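Protein translation elongation factor 1A (Methanosarcina mazei, PDB 3WND) binds cysteinyl-tRNA(Cys) in its GTP-bound form and probably serves as a translation elongation factor related to SelB, EF-Tu and aIF2 gamma. Local coordinates at residues G28-G33 with D97-E102; I195-A200 with F271-K276; E311-E316 with L336-N341. All coordinates share one frame; numbering follows the deposited sequence. Where two conformers were deposited one is given.

Contact 1 of 3, residues G28-G33 with D97-E102; sequences GTEKSG and DAHTGE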
loop_
_atom_site.group_PDB
_atom_site.type_symbol
_atom_site.label_atom_id
_atom_site.label_comp_id
_atom_site.label_asym_id
_atom_site.label_seq_id
_atom_site.Cartn_x
_atom_site.Cartn_y
_atom_site.Cartn_z
ATOM N N GLY A 28 2.668 -11.504 -1.591
ATOM C CA GLY A 28 2.205 -12.753 -2.174
ATOM C C GLY A 28 1.947 -13.834 -1.173
ATOM O O GLY A 28 1.976 -13.583 0.066
ATOM N N THR A 29 1.615 -15.007 -1.688
ATOM C CA THR A 29 1.193 -16.178 -0.888
ATOM C C THR A 29 2.255 -16.766 0.006
ATOM O O THR A 29 3.433 -16.300 0.036
ATOM C CB THR A 29 0.575 -17.268 -1.858
ATOM O OG1 THR A 29 -0.173 -18.226 -1.074
ATOM C CG2 THR A 29 1.625 -17.944 -2.737
ATOM N N GLU A 30 1.827 -17.723 0.851
ATOM C CA GLU A 30 2.826 -18.460 1.674
ATOM C C GLU A 30 3.895 -19.131 0.851
ATOM O O GLU A 30 3.612 -19.630 -0.246
ATOM C CB GLU A 30 2.143 -19.561 2.500
ATOM C CG GLU A 30 1.229 -18.979 3.546
ATOM C CD GLU A 30 -0.280 -19.082 3.207
ATOM O OE1 GLU A 30 -0.738 -18.850 2.008
ATOM O OE2 GLU A 30 -1.035 -19.370 4.195
ATOM N N LYS A 31 5.109 -19.207 1.409
ATOM C CA LYS A 31 6.188 -19.940 0.758
ATOM C C LYS A 31 6.437 -19.484 -0.722
ATOM O O LYS A 31 6.629 -20.289 -1.615
ATOM C CB LYS A 31 5.952 -21.471 0.815
ATOM C CG LYS A 31 6.018 -22.118 2.219
ATOM C CD LYS A 31 5.062 -23.316 2.350
ATOM C CE LYS A 31 5.521 -24.574 1.577
ATOM N NZ LYS A 31 4.404 -25.397 1.061
ATOM N N SER A 32 6.363 -18.168 -0.950
ATOM C CA SER A 32 6.615 -17.612 -2.258
ATOM C C SER A 32 7.943 -16.904 -2.393
ATOM O O SER A 32 8.194 -16.315 -3.416
ATOM C CB SER A 32 5.461 -16.660 -2.646
ATOM O OG SER A 32 5.528 -15.572 -1.723
ATOM N N GLY A 33 8.826 -17.006 -1.373
ATOM C CA GLY A 33 10.114 -16.294 -1.420
ATOM C C GLY A 33 10.051 -14.799 -1.224
ATOM O O GLY A 33 11.021 -14.112 -1.479
ATOM N N ASP A 97 -2.592 -20.401 -6.095
ATOM C CA ASP A 97 -3.414 -20.878 -4.980
ATOM C C ASP A 97 -4.384 -19.781 -4.547
ATOM O O ASP A 97 -4.576 -18.754 -5.237
ATOM C CB ASP A 97 -2.533 -21.311 -3.794
ATOM C CG ASP A 97 -1.741 -20.174 -3.170
ATOM O OD1 ASP A 97 -1.956 -19.020 -3.535
ATOM O OD2 ASP A 97 -0.919 -20.453 -2.249
ATOM N N ALA A 98 -5.000 -19.998 -3.404
ATOM C CA ALA A 98 -6.117 -19.123 -2.970
ATOM C C ALA A 98 -5.598 -17.732 -2.632
ATOM O O ALA A 98 -6.255 -16.712 -2.980
ATOM C CB ALA A 98 -6.792 -19.730 -1.760
ATOM N N HIS A 99 -4.391 -17.670 -2.044
ATOM C CA HIS A 99 -3.882 -16.366 -1.675
ATOM C C HIS A 99 -3.307 -15.581 -2.806
ATOM O O HIS A 99 -3.377 -14.343 -2.832
ATOM C CB HIS A 99 -2.981 -16.398 -0.443
ATOM C CG HIS A 99 -3.749 -16.782 0.786
ATOM N ND1 HIS A 99 -3.373 -17.759 1.573
ATOM C CD2 HIS A 99 -4.998 -16.289 1.296
ATOM C CE1 HIS A 99 -4.250 -17.871 2.645
ATOM N NE2 HIS A 99 -5.285 -17.019 2.428
ATOM N N THR A 100 -2.723 -16.284 -3.779
ATOM C CA THR A 100 -2.284 -15.555 -4.993
ATOM C C THR A 100 -3.512 -14.964 -5.649
ATOM O O THR A 100 -3.511 -13.803 -6.077
ATOM C CB THR A 100 -1.638 -16.556 -5.917
ATOM O OG1 THR A 100 -0.401 -16.943 -5.341
ATOM C CG2 THR A 100 -1.384 -15.897 -7.281
ATOM N N GLY A 101 -4.602 -15.720 -5.689
ATOM C CA GLY A 101 -5.847 -15.176 -6.257
ATOM C C GLY A 101 -6.372 -13.956 -5.454
ATOM O O GLY A 101 -6.818 -12.972 -6.034
ATOM N N GLU A 102 -6.358 -14.064 -4.140
ATOM C CA GLU A 102 -6.816 -12.963 -3.254
ATOM C C GLU A 102 -5.968 -11.720 -3.491
ATOM O O GLU A 102 -6.482 -10.569 -3.567
ATOM C CB GLU A 102 -6.733 -13.415 -1.803
ATOM C CG GLU A 102 -7.358 -12.356 -0.869
ATOM C CD GLU A 102 -7.322 -12.854 0.554
ATOM O OE1 GLU A 102 -6.234 -13.178 1.059
ATOM O OE2 GLU A 102 -8.427 -12.991 1.147
HETATM O O HOH W 1 1.257 -14.959 -4.498
#

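Contact 2 of 3, residues I195-A200 with F271-K276; sequences IFIDHA and FIISDK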
loop_
_atom_site.group_PDB
_atom_site.type_symbol
_atom_site.label_atom_id
_atom_site.label_comp_id
_atom_site.label_asym_id
_atom_site.label_seq_id
_atom_site.Cartn_x
_atom_site.Cartn_y
_atom_site.Cartn_z
ATOM N N ILE A 195 0.181 13.701 4.380
ATOM C CA ILE A 195 1.157 12.664 4.754
ATOM C C ILE A 195 0.387 11.587 5.497
ATOM O O ILE A 195 -0.358 11.867 6.457
ATOM C CB ILE A 195 2.285 13.274 5.653
ATOM C CG1 ILE A 195 2.998 14.447 4.878
ATOM C CG2 ILE A 195 3.323 12.140 6.031
ATOM C CD1 ILE A 195 2.525 15.828 5.455
ATOM N N PHE A 196 0.565 10.326 5.087
ATOM C CA PHE A 196 -0.068 9.187 5.824
ATOM C C PHE A 196 0.979 8.591 6.748
ATOM O O PHE A 196 2.094 8.416 6.370
ATOM C CB PHE A 196 -0.461 8.066 4.834
ATOM C CG PHE A 196 -1.735 8.314 4.049
ATOM C CD1 PHE A 196 -2.437 9.536 4.156
ATOM C CD2 PHE A 196 -2.207 7.321 3.202
ATOM C CE1 PHE A 196 -3.588 9.756 3.364
ATOM C CE2 PHE A 196 -3.363 7.560 2.437
ATOM C CZ PHE A 196 -4.016 8.750 2.520
ATOM N N ILE A 197 0.638 8.413 7.999
ATOM C CA ILE A 197 1.513 7.902 8.980
ATOM C C ILE A 197 1.413 6.404 9.166
ATOM O O ILE A 197 0.323 5.892 9.305
ATOM C CB ILE A 197 1.127 8.560 10.346
ATOM C CG1 ILE A 197 1.443 10.115 10.302
ATOM C CG2 ILE A 197 1.859 7.833 11.475
ATOM C CD1 ILE A 197 0.782 10.857 11.451
ATOM N N ASP A 198 2.547 5.683 9.075
ATOM C CA ASP A 198 2.431 4.233 9.242
ATOM C C ASP A 198 2.988 3.780 10.597
ATOM O O ASP A 198 2.666 2.652 11.066
ATOM C CB ASP A 198 3.078 3.411 8.072
ATOM C CG ASP A 198 4.402 3.898 7.663
ATOM O OD1 ASP A 198 5.371 3.762 8.420
ATOM O OD2 ASP A 198 4.510 4.358 6.534
ATOM N N HIS A 199 3.821 4.641 11.232
ATOM C CA HIS A 199 4.366 4.281 12.569
ATOM C C HIS A 199 4.539 5.587 13.315
ATOM O O HIS A 199 4.797 6.642 12.753
ATOM C CB HIS A 199 5.741 3.602 12.471
ATOM C CG HIS A 199 5.706 2.280 11.835
ATOM N ND1 HIS A 199 5.720 2.133 10.435
ATOM C CD2 HIS A 199 5.623 0.965 12.388
ATOM C CE1 HIS A 199 5.683 0.765 10.127
ATOM N NE2 HIS A 199 5.658 0.060 11.329
ATOM N N ALA A 200 4.444 5.519 14.636
ATOM C CA ALA A 200 4.656 6.687 15.519
ATOM C C ALA A 200 5.363 6.123 16.768
ATOM O O ALA A 200 4.898 5.143 17.390
ATOM C CB ALA A 200 3.292 7.309 15.955
ATOM N N PHE A 271 -3.366 7.719 10.795
ATOM C CA PHE A 271 -3.552 9.149 10.988
ATOM C C PHE A 271 -2.954 9.873 9.818
ATOM O O PHE A 271 -2.037 9.347 9.127
ATOM C CB PHE A 271 -2.829 9.564 12.318
ATOM C CG PHE A 271 -3.683 9.304 13.563
ATOM C CD1 PHE A 271 -4.507 8.179 13.658
ATOM C CD2 PHE A 271 -3.625 10.189 14.639
ATOM C CE1 PHE A 271 -5.275 7.950 14.844
ATOM C CE2 PHE A 271 -4.382 9.946 15.783
ATOM C CZ PHE A 271 -5.201 8.877 15.907
ATOM N N ILE A 272 -3.413 11.075 9.572
ATOM C CA ILE A 272 -3.006 11.847 8.413
ATOM C C ILE A 272 -2.582 13.241 8.873
ATOM O O ILE A 272 -3.266 13.888 9.713
ATOM C CB ILE A 272 -4.232 12.055 7.455
ATOM C CG1 ILE A 272 -4.702 10.658 6.913
ATOM C CG2 ILE A 272 -3.809 12.913 6.255
ATOM C CD1 ILE A 272 -6.043 10.753 6.160
ATOM N N ILE A 273 -1.480 13.710 8.316
ATOM C CA ILE A 273 -1.100 15.062 8.548
ATOM C C ILE A 273 -1.528 15.837 7.293
ATOM O O ILE A 273 -1.094 15.522 6.123
ATOM C CB ILE A 273 0.454 15.243 8.723
ATOM C CG1 ILE A 273 0.876 14.514 10.050
ATOM C CG2 ILE A 273 0.836 16.732 8.705
ATOM C CD1 ILE A 273 2.371 14.286 10.174
ATOM N N SER A 274 -2.318 16.884 7.490
ATOM C CA SER A 274 -2.817 17.699 6.428
ATOM C C SER A 274 -3.553 18.838 7.047
ATOM O O SER A 274 -3.868 18.819 8.263
ATOM C CB SER A 274 -3.694 16.964 5.405
ATOM O OG SER A 274 -4.981 16.908 5.807
ATOM N N ASP A 275 -3.918 19.806 6.211
ATOM C CA ASP A 275 -4.653 21.004 6.779
ATOM C C ASP A 275 -6.132 20.694 6.975
ATOM O O ASP A 275 -6.808 21.372 7.732
ATOM C CB ASP A 275 -4.484 22.174 5.830
ATOM C CG ASP A 275 -3.125 22.812 5.925
ATOM O OD1 ASP A 275 -2.398 22.591 6.914
ATOM O OD2 ASP A 275 -2.817 23.608 5.059
ATOM N N LYS A 276 -6.678 19.709 6.238
ATOM C CA LYS A 276 -8.133 19.444 6.378
ATOM C C LYS A 276 -8.393 17.984 5.924
ATOM O O LYS A 276 -8.002 17.557 4.819
ATOM C CB LYS A 276 -8.904 20.403 5.430
ATOM C CG LYS A 276 -10.383 20.184 5.399
ATOM C CD LYS A 276 -11.015 20.244 6.816
ATOM C CE LYS A 276 -12.562 20.211 6.792
ATOM N NZ LYS A 276 -13.109 18.925 6.222
#

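Contact 3 of 3, residues E311-E316 with L336-N341; sequences EPVRVE and LELSGN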
loop_
_atom_site.group_PDB
_atom_site.type_symbol
_atom_site.label_atom_id
_atom_site.label_comp_id
_atom_site.label_asym_id
_atom_site.label_seq_id
_atom_site.Cartn_x
_atom_site.Cartn_y
_atom_site.Cartn_z
ATOM N N GLU A 311 -11.026 -0.934 10.099
ATOM C CA GLU A 311 -11.926 -1.137 11.257
ATOM C C GLU A 311 -13.151 -1.913 10.820
ATOM O O GLU A 311 -13.583 -1.783 9.628
ATOM C CB GLU A 311 -12.339 0.239 11.714
ATOM C CG GLU A 311 -11.154 1.116 12.243
ATOM C CD GLU A 311 -10.301 0.522 13.406
ATOM O OE1 GLU A 311 -10.738 -0.421 14.099
ATOM O OE2 GLU A 311 -9.139 1.000 13.692
ATOM N N PRO A 312 -13.787 -2.673 11.744
ATOM C CA PRO A 312 -15.104 -3.293 11.491
ATOM C C PRO A 312 -16.242 -2.266 11.252
ATOM O O PRO A 312 -16.303 -1.200 11.900
ATOM C CB PRO A 312 -15.380 -4.126 12.785
ATOM C CG PRO A 312 -14.524 -3.591 13.827
ATOM C CD PRO A 312 -13.384 -2.807 13.160
ATOM N N VAL A 313 -17.129 -2.589 10.315
ATOM C CA VAL A 313 -18.303 -1.756 10.034
ATOM C C VAL A 313 -19.546 -2.626 9.886
ATOM O O VAL A 313 -19.450 -3.860 9.643
ATOM C CB VAL A 313 -18.145 -0.822 8.800
ATOM C CG1 VAL A 313 -17.034 0.166 9.043
ATOM C CG2 VAL A 313 -17.851 -1.638 7.556
ATOM N N ARG A 314 -20.717 -2.002 10.041
ATOM C CA ARG A 314 -21.998 -2.681 9.793
ATOM C C ARG A 314 -22.704 -2.089 8.612
ATOM O O ARG A 314 -22.650 -0.866 8.422
ATOM C CB ARG A 314 -22.891 -2.651 11.058
ATOM C CG ARG A 314 -24.203 -3.351 10.849
ATOM C CD ARG A 314 -24.981 -3.383 12.163
ATOM N NE ARG A 314 -24.616 -4.597 12.913
ATOM C CZ ARG A 314 -23.535 -4.744 13.698
ATOM N NH1 ARG A 314 -22.676 -3.728 13.917
ATOM N NH2 ARG A 314 -23.323 -5.917 14.296
ATOM N N VAL A 315 -23.340 -2.926 7.767
ATOM C CA VAL A 315 -24.050 -2.396 6.599
ATOM C C VAL A 315 -25.447 -2.010 7.109
ATOM O O VAL A 315 -26.174 -2.868 7.586
ATOM C CB VAL A 315 -24.259 -3.478 5.548
ATOM C CG1 VAL A 315 -25.166 -2.911 4.456
ATOM C CG2 VAL A 315 -22.903 -3.968 4.960
ATOM N N GLU A 316 -25.780 -0.707 7.046
ATOM C CA GLU A 316 -27.030 -0.226 7.564
ATOM C C GLU A 316 -28.126 -0.207 6.485
ATOM O O GLU A 316 -29.278 -0.436 6.768
ATOM C CB GLU A 316 -26.812 1.184 8.123
ATOM C CG GLU A 316 -25.835 1.238 9.301
ATOM C CD GLU A 316 -26.417 0.721 10.609
ATOM O OE1 GLU A 316 -27.620 0.550 10.716
ATOM O OE2 GLU A 316 -25.629 0.530 11.556
ATOM N N LEU A 336 -23.637 1.808 -0.342
ATOM C CA LEU A 336 -23.702 1.254 0.971
ATOM C C LEU A 336 -23.656 2.354 2.052
ATOM O O LEU A 336 -22.757 3.193 2.064
ATOM C CB LEU A 336 -22.600 0.244 1.241
ATOM C CG LEU A 336 -22.608 -1.035 0.363
ATOM C CD1 LEU A 336 -21.432 -1.972 0.779
ATOM C CD2 LEU A 336 -23.938 -1.784 0.460
ATOM N N GLU A 337 -24.664 2.357 2.946
ATOM C CA GLU A 337 -24.571 3.218 4.108
ATOM C C GLU A 337 -23.974 2.307 5.173
ATOM O O GLU A 337 -24.536 1.280 5.512
ATOM C CB GLU A 337 -26.011 3.777 4.435
ATOM C CG GLU A 337 -26.103 5.199 3.857
ATOM C CD GLU A 337 -27.512 5.696 3.641
ATOM O OE1 GLU A 337 -28.354 5.231 4.390
ATOM O OE2 GLU A 337 -27.799 6.528 2.726
ATOM N N LEU A 338 -22.808 2.691 5.700
ATOM C CA LEU A 338 -22.096 1.870 6.660
ATOM C C LEU A 338 -21.950 2.593 8.036
ATOM O O LEU A 338 -21.756 3.763 8.042
ATOM C CB LEU A 338 -20.673 1.590 6.088
ATOM C CG LEU A 338 -20.644 0.805 4.793
ATOM C CD1 LEU A 338 -19.147 0.741 4.415
ATOM C CD2 LEU A 338 -21.190 -0.623 4.964
ATOM N N SER A 339 -21.933 1.886 9.163
ATOM C CA SER A 339 -21.668 2.503 10.453
ATOM C C SER A 339 -20.531 1.783 11.167
ATOM O O SER A 339 -20.354 0.566 11.002
ATOM C CB SER A 339 -22.898 2.432 11.350
ATOM O OG SER A 339 -23.211 1.058 11.642
ATOM N N GLY A 340 -19.812 2.519 12.003
ATOM C CA GLY A 340 -18.660 1.947 12.757
ATOM C C GLY A 340 -18.474 2.703 14.076
ATOM O O GLY A 340 -19.232 3.642 14.391
ATOM N N ASN A 341 -17.518 2.276 14.882
ATOM C CA ASN A 341 -17.323 2.834 16.239
ATOM C C ASN A 341 -16.266 3.934 16.265
ATOM O O ASN A 341 -16.469 4.981 16.874
ATOM C CB ASN A 341 -16.941 1.734 17.256
ATOM C CG ASN A 341 -18.052 0.699 17.437
ATOM O OD1 ASN A 341 -19.240 1.004 17.325
ATOM N ND2 ASN A 341 -17.677 -0.502 17.812
HETATM O O HOH W 2 -15.010 1.340 12.913
#

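Contact 1 of 3, residues G28-G33 with D97-E102
The side chains of Asp97 and Thr29 approach from opposite directions: Thr29 OG1 donates to Asp97 OD2 at 2.6 Å, using the syn lone pair of that oxygen. The hydroxyl reaches the carboxylate because OG1 stands opposite the backbone N of its own residue (chi1 -164°). Asp97 is also the N-cap of helix 98-109; its OD1 accepts from Thr100 N at 2.9 Å, so one carboxylate both caps the helix and holds the loop 28-33. His99, in the first turn, lays its CB 3.4 Å from Thr29 OG1 and donates from ND1 to Glu30 OE1 at 2.9 Å. This His-carboxylate bond is bent (147° at the hydrogen), and the ring and carboxylate planes are turned 44° apart. Thr100 packs its OG1 3.4 Å from Thr29 CG2. The same OG1 is bonded to Gly95 O and accepts from a water 2.7 Å away, which in turn accepts a hydrogen bond from Thr29 N at 2.8 Å. The loop has the GxxxxG pattern of a P-loop, with Arg34 next in line; Ser32, Gly33 and Arg34 belong to the GDP site. It leaves strand 21-28 and enters helix 34-39, while helix 98-109 follows the adjoining parallel strand 86-91, whose Cys90 and Ile91 touch Ser32 and Thr100.

Contact 2 of 3, residues I195-A200 with F271-K276
Ile195 O is gripped twice by the facing chain: Ile273 N donates to it at 2.8 Å, and Ile272 CA makes a CA-H...O contact at 3.3 Å. These bonds tie strand 195-197 to strand 272-274, antiparallel neighbours in a beta barrel of six strands paired in a closed ring, consistent with the SelB-type second domain. The return bond, Ile195 N to Ile273 O, completes a hydrogen-bonded pair, and Ile197 N reaches Phe271 O at 3.0 Å with a nearly straight N-H (169°). Ile195 and Ile273 point to one face, where Met257 and Leu259 of strand 254-260 meet them. On this face Ile197, its CG1 anti to the carbonyl carbon (chi1 -67°) and its chain then extended (chi2 166°), sends CD1 between two partners, 3.9 Å from Ile273 CG1, whose side chain it crosses at about a right angle, and equally near Phe271 CB. Phe196 and Ile272 form the non-hydrogen-bonded pair on the other face, side by side and pointing the same way; Phe196 CD1 lies 3.7 Å from Ile272 CG1, an oblique approach to the ring. An alanine in place of Ile272 would remove that branch and would probably leave the Phe196 ring less restrained on this flank. Beyond Ile197 the strand breaks at a classic beta bulge, Asp198 and His199 both facing Leu211. Asp198 OD2 is salt-bridged to Arg254, while Asp198 OD1 accepts from His199 ND1 at 2.6 Å, in the plane of the imidazole.

Contact 3 of 3, residues E311-E316 with L336-N341
Pro312 O approaches Gly340 and accepts from a water at 3.0 Å, which also takes a weak bond from Asn341 N. This is where strands 309-320 and 333-340 pair antiparallel in a second six-stranded closed beta barrel, consistent with the third domain of SelB-like factors. Val313, next along, turns inward beside Leu302 and Leu304 of strand 301-306, and its CG2 lies 4.1 Å from Leu338 CD1. Arg314 and Ser339 form the hydrogen-bonded pair: Arg314 N donates to Ser339 O at 2.8 Å and Ser339 N returns to Arg314 O at 2.9 Å, while the arginine chain leads away from the partner strand. Val315 and Leu338 follow as the non-hydrogen-bonded pair on the apolar face. Val315 CG2 touches Leu338 CD2 at 3.8 Å, the two side chains crossing at a slant, and Leu285 of strand 282-289 packs on the same leucine. Glu316 extends the backbone pairing: Glu316 N donates to Glu337 O at 2.8 Å. Its chain folds back at chi2 (-75°), bringing CG over Ser339 CB and the carboxylate beside the serine hydroxyl. Ser339 OG, set between its own N and carbonyl carbon (chi1 64°), donates to Glu316 OE2 in a very short bond of 2.5 Å.

In the fold
The three contacts follow one another along the chain without touching and sit in three different domains. Contact 1 belongs to the nucleotide-binding domain, and joins a loop to a helix start almost wholly through polar side chains, with a water between them, partly buried. Contacts 2 and 3 are both antiparallel strand pairs in separate barrels, their nearest atoms about 8 Å apart. Contact 2 is the buried one, with apolar side chains on both faces of its sheet; contact 3 is partly buried and two-faced, apolar on the Val315 face, polar and charged on the other. From segment 195-200, His199 NE2 bonds to Ser48 OG, linking that barrel to the first domain.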